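PDB 3T0O: ribonuclease T2 from Homo sapiens, which cleaves single-stranded RNA, preferentially between purine and uridine residues, and so degrades microbial RNA into fragments sensed by TLR8 in innate immunity. Local coordinates for residues D36-I40 against Y118-N124; Q100-L104 against K181-Q185; I158-P162 against R212-C217. All coordinates share one frame; numbering follows the deposited sequence. Where two conformers were deposited one is given.

Contact 1: D36-I40 against Y118-N124; sequences DYWTI and YRELDLN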
loop_
_atom_site.group_PDB
_atom_site.type_symbol
_atom_site.label_atom_id
_atom_site.label_comp_id
_atom_site.label_asym_id
_atom_site.label_seq_id
_atom_site.Cartn_x
_atom_site.Cartn_y
_atom_site.Cartn_z
ATOM N N ASP A 36 -12.334 -6.126 2.756
ATOM C CA ASP A 36 -11.747 -7.079 3.646
ATOM C C ASP A 36 -10.457 -7.683 3.075
ATOM O O ASP A 36 -10.090 -8.878 3.335
ATOM C CB ASP A 36 -12.775 -8.178 3.961
ATOM C CG ASP A 36 -13.129 -8.999 2.755
ATOM O OD1 ASP A 36 -13.871 -10.016 2.902
ATOM O OD2 ASP A 36 -12.721 -8.649 1.632
ATOM N N TYR A 37 -9.658 -6.825 2.442
ATOM C CA TYR A 37 -8.359 -7.273 1.921
ATOM C C TYR A 37 -7.425 -6.088 1.867
ATOM O O TYR A 37 -7.886 -4.948 1.883
ATOM C CB TYR A 37 -8.518 -7.855 0.502
ATOM C CG TYR A 37 -9.318 -7.043 -0.467
ATOM C CD1 TYR A 37 -8.697 -6.104 -1.305
ATOM C CD2 TYR A 37 -10.661 -7.279 -0.614
ATOM C CE1 TYR A 37 -9.410 -5.408 -2.258
ATOM C CE2 TYR A 37 -11.378 -6.518 -1.541
ATOM C CZ TYR A 37 -10.724 -5.576 -2.298
ATOM O OH TYR A 37 -11.500 -4.930 -3.295
ATOM N N TRP A 38 -6.141 -6.350 1.932
ATOM C CA TRP A 38 -5.138 -5.325 1.789
ATOM C C TRP A 38 -5.185 -4.734 0.437
ATOM O O TRP A 38 -5.347 -5.446 -0.564
ATOM C CB TRP A 38 -3.733 -5.951 1.965
ATOM C CG TRP A 38 -3.540 -6.400 3.409
ATOM C CD1 TRP A 38 -4.014 -7.593 3.988
ATOM C CD2 TRP A 38 -2.866 -5.683 4.439
ATOM N NE1 TRP A 38 -3.692 -7.589 5.338
ATOM C CE2 TRP A 38 -2.969 -6.461 5.635
ATOM C CE3 TRP A 38 -2.171 -4.463 4.474
ATOM C CZ2 TRP A 38 -2.441 -6.039 6.849
ATOM C CZ3 TRP A 38 -1.606 -4.045 5.683
ATOM C CH2 TRP A 38 -1.730 -4.854 6.861
ATOM N N THR A 39 -5.100 -3.397 0.400
ATOM C CA THR A 39 -5.148 -2.697 -0.899
ATOM C C THR A 39 -3.916 -1.821 -1.074
ATOM O O THR A 39 -3.083 -1.650 -0.168
ATOM C CB THR A 39 -6.404 -1.738 -0.975
ATOM O OG1 THR A 39 -6.338 -0.837 0.149
ATOM C CG2 THR A 39 -7.649 -2.578 -0.845
ATOM N N ILE A 40 -3.766 -1.278 -2.309
ATOM C CA ILE A 40 -2.619 -0.469 -2.635
ATOM C C ILE A 40 -2.712 0.911 -2.048
ATOM O O ILE A 40 -3.717 1.611 -2.245
ATOM C CB ILE A 40 -2.507 -0.313 -4.151
ATOM C CG1 ILE A 40 -2.396 -1.700 -4.790
ATOM C CG2 ILE A 40 -1.285 0.573 -4.441
ATOM C CD1 ILE A 40 -2.534 -1.632 -6.342
ATOM N N TYR A 118 1.084 -5.460 -7.367
ATOM C CA TYR A 118 0.164 -5.855 -6.294
ATOM C C TYR A 118 -0.346 -7.305 -6.541
ATOM O O TYR A 118 -0.407 -8.077 -5.594
ATOM C CB TYR A 118 -1.045 -4.913 -6.430
ATOM C CG TYR A 118 -2.207 -5.242 -5.490
ATOM C CD1 TYR A 118 -2.103 -4.980 -4.142
ATOM C CD2 TYR A 118 -3.358 -5.791 -5.999
ATOM C CE1 TYR A 118 -3.222 -5.263 -3.306
ATOM C CE2 TYR A 118 -4.475 -6.079 -5.198
ATOM C CZ TYR A 118 -4.375 -5.786 -3.857
ATOM O OH TYR A 118 -5.505 -6.097 -3.100
ATOM N N ARG A 119 -0.673 -7.642 -7.777
ATOM C CA ARG A 119 -1.159 -8.983 -8.136
ATOM C C ARG A 119 -0.099 -10.052 -7.923
ATOM O O ARG A 119 -0.407 -11.188 -7.523
ATOM C CB ARG A 119 -1.614 -8.996 -9.626
ATOM C CG ARG A 119 -2.805 -8.049 -9.888
ATOM C CD ARG A 119 -3.447 -8.184 -11.295
ATOM N NE ARG A 119 -2.491 -8.089 -12.398
ATOM C CZ ARG A 119 -2.308 -7.038 -13.196
ATOM N NH1 ARG A 119 -2.980 -5.908 -13.043
ATOM N NH2 ARG A 119 -1.416 -7.126 -14.172
ATOM N N GLU A 120 1.142 -9.714 -8.310
ATOM C CA GLU A 120 2.235 -10.664 -8.261
ATOM C C GLU A 120 2.630 -10.865 -6.807
ATOM O O GLU A 120 2.944 -11.999 -6.375
ATOM C CB GLU A 120 3.420 -10.153 -9.083
ATOM C CG GLU A 120 3.109 -10.198 -10.568
ATOM C CD GLU A 120 4.215 -9.640 -11.412
ATOM O OE1 GLU A 120 5.237 -9.143 -10.888
ATOM O OE2 GLU A 120 4.042 -9.742 -12.627
ATOM N N LEU A 121 2.617 -9.802 -6.014
ATOM C CA LEU A 121 2.979 -10.024 -4.649
ATOM C C LEU A 121 1.910 -10.809 -3.884
ATOM O O LEU A 121 2.184 -11.689 -3.028
ATOM C CB LEU A 121 3.158 -8.677 -3.958
ATOM C CG LEU A 121 4.399 -8.010 -4.550
ATOM C CD1 LEU A 121 4.376 -6.542 -4.050
ATOM C CD2 LEU A 121 5.736 -8.697 -4.119
ATOM N N ASP A 122 0.629 -10.522 -4.241
ATOM C CA ASP A 122 -0.500 -11.173 -3.570
ATOM C C ASP A 122 -0.375 -11.349 -2.074
ATOM O O ASP A 122 -0.470 -12.459 -1.543
ATOM C CB ASP A 122 -0.909 -12.443 -4.280
ATOM C CG ASP A 122 -2.387 -12.827 -3.941
ATOM O OD1 ASP A 122 -3.028 -12.099 -3.137
ATOM O OD2 ASP A 122 -2.794 -13.841 -4.535
ATOM N N LEU A 123 -0.190 -10.199 -1.430
ATOM C CA LEU A 123 -0.064 -10.189 0.015
ATOM C C LEU A 123 -1.264 -10.785 0.720
ATOM O O LEU A 123 -1.099 -11.473 1.680
ATOM C CB LEU A 123 0.177 -8.728 0.435
ATOM C CG LEU A 123 0.049 -8.491 1.953
ATOM C CD1 LEU A 123 1.230 -9.160 2.729
ATOM C CD2 LEU A 123 0.060 -6.960 2.138
ATOM N N ASN A 124 -2.442 -10.572 0.181
ATOM C CA ASN A 124 -3.628 -11.146 0.758
ATOM C C ASN A 124 -3.584 -12.680 0.793
ATOM O O ASN A 124 -3.866 -13.272 1.864
ATOM C CB ASN A 124 -4.822 -10.675 0.017
ATOM C CG ASN A 124 -5.143 -9.288 0.387
ATOM O OD1 ASN A 124 -5.580 -9.079 1.523
ATOM N ND2 ASN A 124 -5.005 -8.346 -0.553
#
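Y118 and N124 both reach the backbone of W38, Y118 with CG anti to its backbone N (chi1 174°), N124 with CG beside its own N and anti to its carbonyl carbon (chi1 -76°). The N124 amide grips W38 twice. N124 OD1 accepts from W38 N on a lone pair (2.8 Å), and N124 ND2 donates to W38 O (2.9 Å), with the acceptor in the amide plane. The two bonds fix the amide's rotation. Y118 OH also donates to W38 O, at 2.6 Å, so that carbonyl accepts two hydrogen bonds, both in its plane. N124 OD1 further lies at the edge of the indole, 3.3 Å from W38 CD1, while L123 CD2 sits over one indole face, offset toward the rim. I40 crosses the phenol at a slant, its CG1 3.4 Å from Y118 CD1. W38 NE1 bonds to Y224, and Y37 OH to the carbonyl of A71. The contact is buried. It joins the loop entering strand 39-45, and its first residues, to the turn between helices 107-121 and 123-129. Y118 also packs on strand 12-18, and L123 on strand 171-180 and helix 141-152.

Contact 2: Q100-L104 against K181-Q185; sequences QVDAL and KQDQQ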
loop_
_atom_site.group_PDB
_atom_site.type_symbol
_atom_site.label_atom_id
_atom_site.label_comp_id
_atom_site.label_asym_id
_atom_site.label_seq_id
_atom_site.Cartn_x
_atom_site.Cartn_y
_atom_site.Cartn_z
ATOM N N GLN A 100 11.251 8.430 -13.824
ATOM C CA GLN A 100 12.642 8.295 -14.234
ATOM C C GLN A 100 12.994 6.899 -14.707
ATOM O O GLN A 100 13.993 6.714 -15.400
ATOM C CB GLN A 100 13.498 8.608 -13.051
ATOM C CG GLN A 100 13.408 10.008 -12.703
ATOM C CD GLN A 100 14.067 10.263 -11.386
ATOM O OE1 GLN A 100 15.070 9.587 -11.016
ATOM N NE2 GLN A 100 13.504 11.182 -10.664
ATOM N N VAL A 101 12.215 5.921 -14.277
ATOM C CA VAL A 101 12.402 4.537 -14.679
ATOM C C VAL A 101 11.600 4.260 -15.933
ATOM O O VAL A 101 10.442 4.591 -15.998
ATOM C CB VAL A 101 11.928 3.602 -13.549
ATOM C CG1 VAL A 101 11.786 2.183 -14.054
ATOM C CG2 VAL A 101 12.922 3.706 -12.372
ATOM N N ASP A 102 12.221 3.631 -16.923
ATOM C CA ASP A 102 11.548 3.498 -18.242
ATOM C C ASP A 102 10.265 2.701 -18.083
ATOM O O ASP A 102 9.229 3.099 -18.625
ATOM C CB ASP A 102 12.413 2.819 -19.315
ATOM C CG ASP A 102 13.426 3.742 -19.974
ATOM O OD1 ASP A 102 13.533 4.933 -19.651
ATOM O OD2 ASP A 102 14.175 3.217 -20.803
ATOM N N ALA A 103 10.295 1.662 -17.246
ATOM C CA ALA A 103 9.088 0.834 -17.044
ATOM C C ALA A 103 7.930 1.592 -16.410
ATOM O O ALA A 103 6.796 1.111 -16.484
ATOM C CB ALA A 103 9.393 -0.364 -16.150
ATOM N N LEU A 104 8.204 2.771 -15.852
ATOM C CA LEU A 104 7.197 3.522 -15.114
ATOM C C LEU A 104 7.038 4.920 -15.693
ATOM O O LEU A 104 6.487 5.800 -15.006
ATOM C CB LEU A 104 7.638 3.675 -13.637
ATOM C CG LEU A 104 7.958 2.354 -12.911
ATOM C CD1 LEU A 104 8.437 2.654 -11.515
ATOM C CD2 LEU A 104 6.773 1.409 -12.925
ATOM N N LYS A 181 14.861 -0.454 -8.385
ATOM C CA LYS A 181 14.433 0.678 -9.154
ATOM C C LYS A 181 14.093 0.303 -10.580
ATOM O O LYS A 181 13.032 0.629 -11.108
ATOM C CB LYS A 181 15.595 1.677 -9.113
ATOM C CG LYS A 181 15.499 2.856 -10.010
ATOM C CD LYS A 181 16.455 3.919 -9.377
ATOM C CE LYS A 181 16.122 5.313 -9.727
ATOM N NZ LYS A 181 17.289 6.209 -9.520
ATOM N N GLN A 182 14.989 -0.451 -11.209
ATOM C CA GLN A 182 14.790 -0.731 -12.634
ATOM C C GLN A 182 13.721 -1.741 -12.974
ATOM O O GLN A 182 12.852 -1.409 -13.806
ATOM C CB GLN A 182 16.115 -1.016 -13.341
ATOM C CG GLN A 182 17.015 0.195 -13.340
ATOM C CD GLN A 182 16.391 1.438 -14.017
ATOM O OE1 GLN A 182 15.645 1.341 -15.012
ATOM N NE2 GLN A 182 16.714 2.610 -13.481
ATOM N N ASP A 183 13.712 -2.897 -12.279
ATOM C CA ASP A 183 12.824 -4.031 -12.629
ATOM C C ASP A 183 11.786 -4.358 -11.527
ATOM O O ASP A 183 11.032 -5.329 -11.651
ATOM C CB ASP A 183 13.674 -5.297 -12.875
ATOM C CG ASP A 183 14.914 -5.017 -13.696
ATOM O OD1 ASP A 183 14.794 -4.279 -14.701
ATOM O OD2 ASP A 183 16.009 -5.523 -13.344
ATOM N N GLN A 184 11.809 -3.572 -10.457
ATOM C CA GLN A 184 10.911 -3.705 -9.291
ATOM C C GLN A 184 10.920 -5.102 -8.764
ATOM O O GLN A 184 9.832 -5.689 -8.535
ATOM C CB GLN A 184 9.467 -3.282 -9.649
ATOM C CG GLN A 184 9.408 -1.875 -10.195
ATOM C CD GLN A 184 9.801 -1.823 -11.665
ATOM O OE1 GLN A 184 9.268 -2.568 -12.483
ATOM N NE2 GLN A 184 10.704 -0.910 -12.010
ATOM N N GLN A 185 12.103 -5.663 -8.581
ATOM C CA GLN A 185 12.240 -6.951 -7.912
ATOM C C GLN A 185 12.336 -6.733 -6.398
ATOM O O GLN A 185 12.824 -5.697 -5.953
ATOM C CB GLN A 185 13.455 -7.692 -8.489
ATOM C CG GLN A 185 13.282 -7.971 -9.998
ATOM C CD GLN A 185 12.016 -8.777 -10.308
ATOM O OE1 GLN A 185 11.055 -8.265 -10.909
ATOM N NE2 GLN A 185 12.003 -10.039 -9.885
HETATM O O HOH W 1 16.834 8.876 -9.319
HETATM O O HOH W 2 15.103 3.081 -16.960
HETATM O O HOH W 3 12.649 0.072 -16.664
#
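V101 and Q182 are the closest backbone pair, CA to CA 6.1 Å, and the two loops meet through side chains and water with no direct hydrogen bond between them. V101 is the apolar centre. Its CG1 is anti to the backbone N (chi1 166°), and its two methyls spread over the 181-185 loop. V101 CG2 comes within 3.3 Å of K181 O and also touches K181 CG. V101 CG1 lies near the carbonyl oxygens of both K181 and Q182, 3.9 Å from Q184 NE2. That amide is held from within its own loop: Q184 NE2 donates to K181 O at 2.9 Å, from above the carbonyl plane, and weakly to Q182 O. The chain of Q184 bends at chi2 (80°), which folds the amide back over these carbonyls. Its OE1 accepts from R113 NE of helix 107-121. A103 CB and L104 CD1 approach the same amide more loosely.

Three waters bridge the two loops. One accepts from K181 NZ and donates to Q100 OE1, bringing together two side chains whose polar ends are 4.3 Å apart. The second accepts from D102 N and donates to Q182 OE1 at 2.7 Å. The third accepts from A103 N and donates to Q182 O. K181 NZ also bonds to the carbonyl of W10, and K181 makes a cation-pi contact with the W10 ring.

L104 N bonds back to V101 O in a tight turn that includes a short 3-10 segment. The arrangement is loop-to-loop packing at the edge of the RNase T2 fold. It sets the connection between helices 84-98 and 107-121 against the loop of the beta hairpin formed by strands 171-180 and 186-187.

Contact 3: I158-P162 against R212-C217; sequences IQCLP and RGLRVC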
loop_
_atom_site.group_PDB
_atom_site.type_symbol
_atom_site.label_atom_id
_atom_site.label_comp_id
_atom_site.label_asym_id
_atom_site.label_seq_id
_atom_site.Cartn_x
_atom_site.Cartn_y
_atom_site.Cartn_z
ATOM N N ILE A 158 6.539 -2.918 8.662
ATOM C CA ILE A 158 5.180 -3.124 9.094
ATOM C C ILE A 158 4.798 -1.985 10.032
ATOM O O ILE A 158 5.511 -1.711 11.016
ATOM C CB ILE A 158 5.053 -4.411 9.820
ATOM C CG1 ILE A 158 5.529 -5.628 9.001
ATOM C CG2 ILE A 158 3.563 -4.648 10.281
ATOM C CD1 ILE A 158 5.772 -6.783 9.858
ATOM N N GLN A 159 3.698 -1.281 9.693
ATOM C CA GLN A 159 3.393 -0.062 10.381
ATOM C C GLN A 159 1.988 -0.181 10.998
ATOM O O GLN A 159 1.140 -0.886 10.474
ATOM C CB GLN A 159 3.350 1.159 9.462
ATOM C CG GLN A 159 4.763 1.388 8.956
ATOM C CD GLN A 159 4.780 2.080 7.718
ATOM O OE1 GLN A 159 4.131 1.663 6.759
ATOM N NE2 GLN A 159 5.609 3.127 7.655
ATOM N N CYS A 160 1.839 0.507 12.119
ATOM C CA CYS A 160 0.680 0.334 13.012
ATOM C C CYS A 160 0.145 1.694 13.408
ATOM O O CYS A 160 0.889 2.681 13.483
ATOM C CB CYS A 160 1.076 -0.369 14.312
ATOM S SG CYS A 160 1.231 -2.146 14.166
ATOM N N LEU A 161 -1.136 1.694 13.771
ATOM C CA LEU A 161 -1.670 2.835 14.570
ATOM C C LEU A 161 -1.492 2.525 16.006
ATOM O O LEU A 161 -1.693 1.439 16.430
ATOM C CB LEU A 161 -3.150 3.087 14.240
ATOM C CG LEU A 161 -3.220 3.561 12.783
ATOM C CD1 LEU A 161 -4.723 3.875 12.657
ATOM C CD2 LEU A 161 -2.416 4.833 12.440
ATOM N N PRO A 162 -1.039 3.481 16.809
ATOM C CA PRO A 162 -0.879 3.168 18.222
ATOM C C PRO A 162 -2.214 3.023 18.940
ATOM O O PRO A 162 -3.264 3.384 18.368
ATOM C CB PRO A 162 -0.156 4.414 18.747
ATOM C CG PRO A 162 -0.848 5.546 17.917
ATOM C CD PRO A 162 -0.804 4.914 16.517
ATOM N N ARG A 212 -0.001 9.875 8.524
ATOM C CA ARG A 212 -1.290 9.912 9.224
ATOM C C ARG A 212 -1.354 8.995 10.415
ATOM O O ARG A 212 -2.351 8.363 10.700
ATOM C CB ARG A 212 -2.511 9.724 8.292
ATOM C CG ARG A 212 -2.696 11.021 7.599
ATOM C CD ARG A 212 -3.822 10.896 6.732
ATOM N NE ARG A 212 -5.033 11.428 7.341
ATOM C CZ ARG A 212 -5.358 12.717 7.466
ATOM N NH1 ARG A 212 -6.573 12.994 7.891
ATOM N NH2 ARG A 212 -4.496 13.740 7.182
ATOM N N GLY A 213 -0.261 8.969 11.124
ATOM C CA GLY A 213 -0.296 8.299 12.392
ATOM C C GLY A 213 0.337 6.914 12.344
ATOM O O GLY A 213 0.653 6.386 13.438
ATOM N N LEU A 214 0.523 6.368 11.133
ATOM C CA LEU A 214 1.182 5.045 11.049
ATOM C C LEU A 214 2.617 5.188 11.449
ATOM O O LEU A 214 3.337 6.150 11.024
ATOM C CB LEU A 214 1.150 4.515 9.658
ATOM C CG LEU A 214 -0.263 4.073 9.318
ATOM C CD1 LEU A 214 -0.342 3.883 7.814
ATOM C CD2 LEU A 214 -0.648 2.784 10.002
ATOM N N ARG A 215 3.065 4.280 12.322
ATOM C CA ARG A 215 4.476 4.284 12.702
ATOM C C ARG A 215 4.915 2.862 12.685
ATOM O O ARG A 215 4.117 1.968 12.684
ATOM C CB ARG A 215 4.634 4.810 14.129
ATOM C CG ARG A 215 4.315 6.270 14.289
ATOM C CD ARG A 215 5.278 7.175 13.558
ATOM N NE ARG A 215 5.143 8.554 14.058
ATOM C CZ ARG A 215 4.297 9.433 13.541
ATOM N NH1 ARG A 215 3.500 9.039 12.527
ATOM N NH2 ARG A 215 4.252 10.691 14.057
ATOM N N VAL A 216 6.228 2.637 12.783
ATOM C CA VAL A 216 6.673 1.236 12.823
ATOM C C VAL A 216 5.980 0.507 13.968
ATOM O O VAL A 216 5.864 1.017 15.084
ATOM C CB VAL A 216 8.210 1.203 13.021
ATOM C CG1 VAL A 216 8.590 2.028 14.196
ATOM C CG2 VAL A 216 8.694 -0.198 13.170
ATOM N N CYS A 217 5.492 -0.711 13.690
ATOM C CA CYS A 217 4.891 -1.492 14.765
ATOM C C CYS A 217 5.919 -1.884 15.778
ATOM O O CYS A 217 6.997 -2.352 15.410
ATOM C CB CYS A 217 4.255 -2.764 14.234
ATOM S SG CYS A 217 2.920 -2.499 13.078
HETATM O O HOH W 4 7.563 -3.537 12.989
#
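C160 and C217 are joined by a disulfide, SG to SG 2.0 Å, with a torsion of 95° about the S-S bond. In both cysteines SG stands beside the backbone N and anti to the carbonyl carbon (chi1 -80° and -62°), which brings the two sulfurs together for the bond. I158 CG2 lies against C217 SG at 3.6 Å, and V141 and Q170 also touch C217. At the other end the leucines L161 and L214 meet through their CD2 methyls, 3.6 Å apart. L161 CD2 also reaches over the backbone of G213, 3.5 Å from its carbonyl carbon. The Q159 chain is extended beyond CG. Its CB packs on L214 CB, and OE1 accepts from Q174 on the adjacent strand 171-180. R215 bends at chi2 and bonds through NH1 to L214 O at 3.3 Å.

The backbones form a short antiparallel pairing. C160 and R215 form a hydrogen-bonded pair, N to O 2.8 Å from C160 to R215 and 2.9 Å in return. C217 N gives a straight bond to I158 O. The chemistry combines a covalent link with strand pairing, so segment 215-216 is fastened to strand 157-161 by more than backbone hydrogen bonds.

How the contacts relate
From the N terminus, strand 12-18 comes first, and 36-40, the loop leading into strand 39-45, opens contact 1. The chain runs through helix 84-98 to 100-104, which opens contact 2, then along helix 107-121. Segment 118-124, from the end of that helix into helix 123-129, closes contact 1 inside the open loop of contact 2, so the two cross. After helix 141-152, strand 157-161 opens contact 3. The loop at 181-185 closes contact 2 before 212-217 closes contact 3, so these cross as well. Contacts 1 and 3 follow in series and reach the same sheet. Contact 1 ties helices to it, contact 3 adds a short strand, and contact 2 joins two peripheral loops.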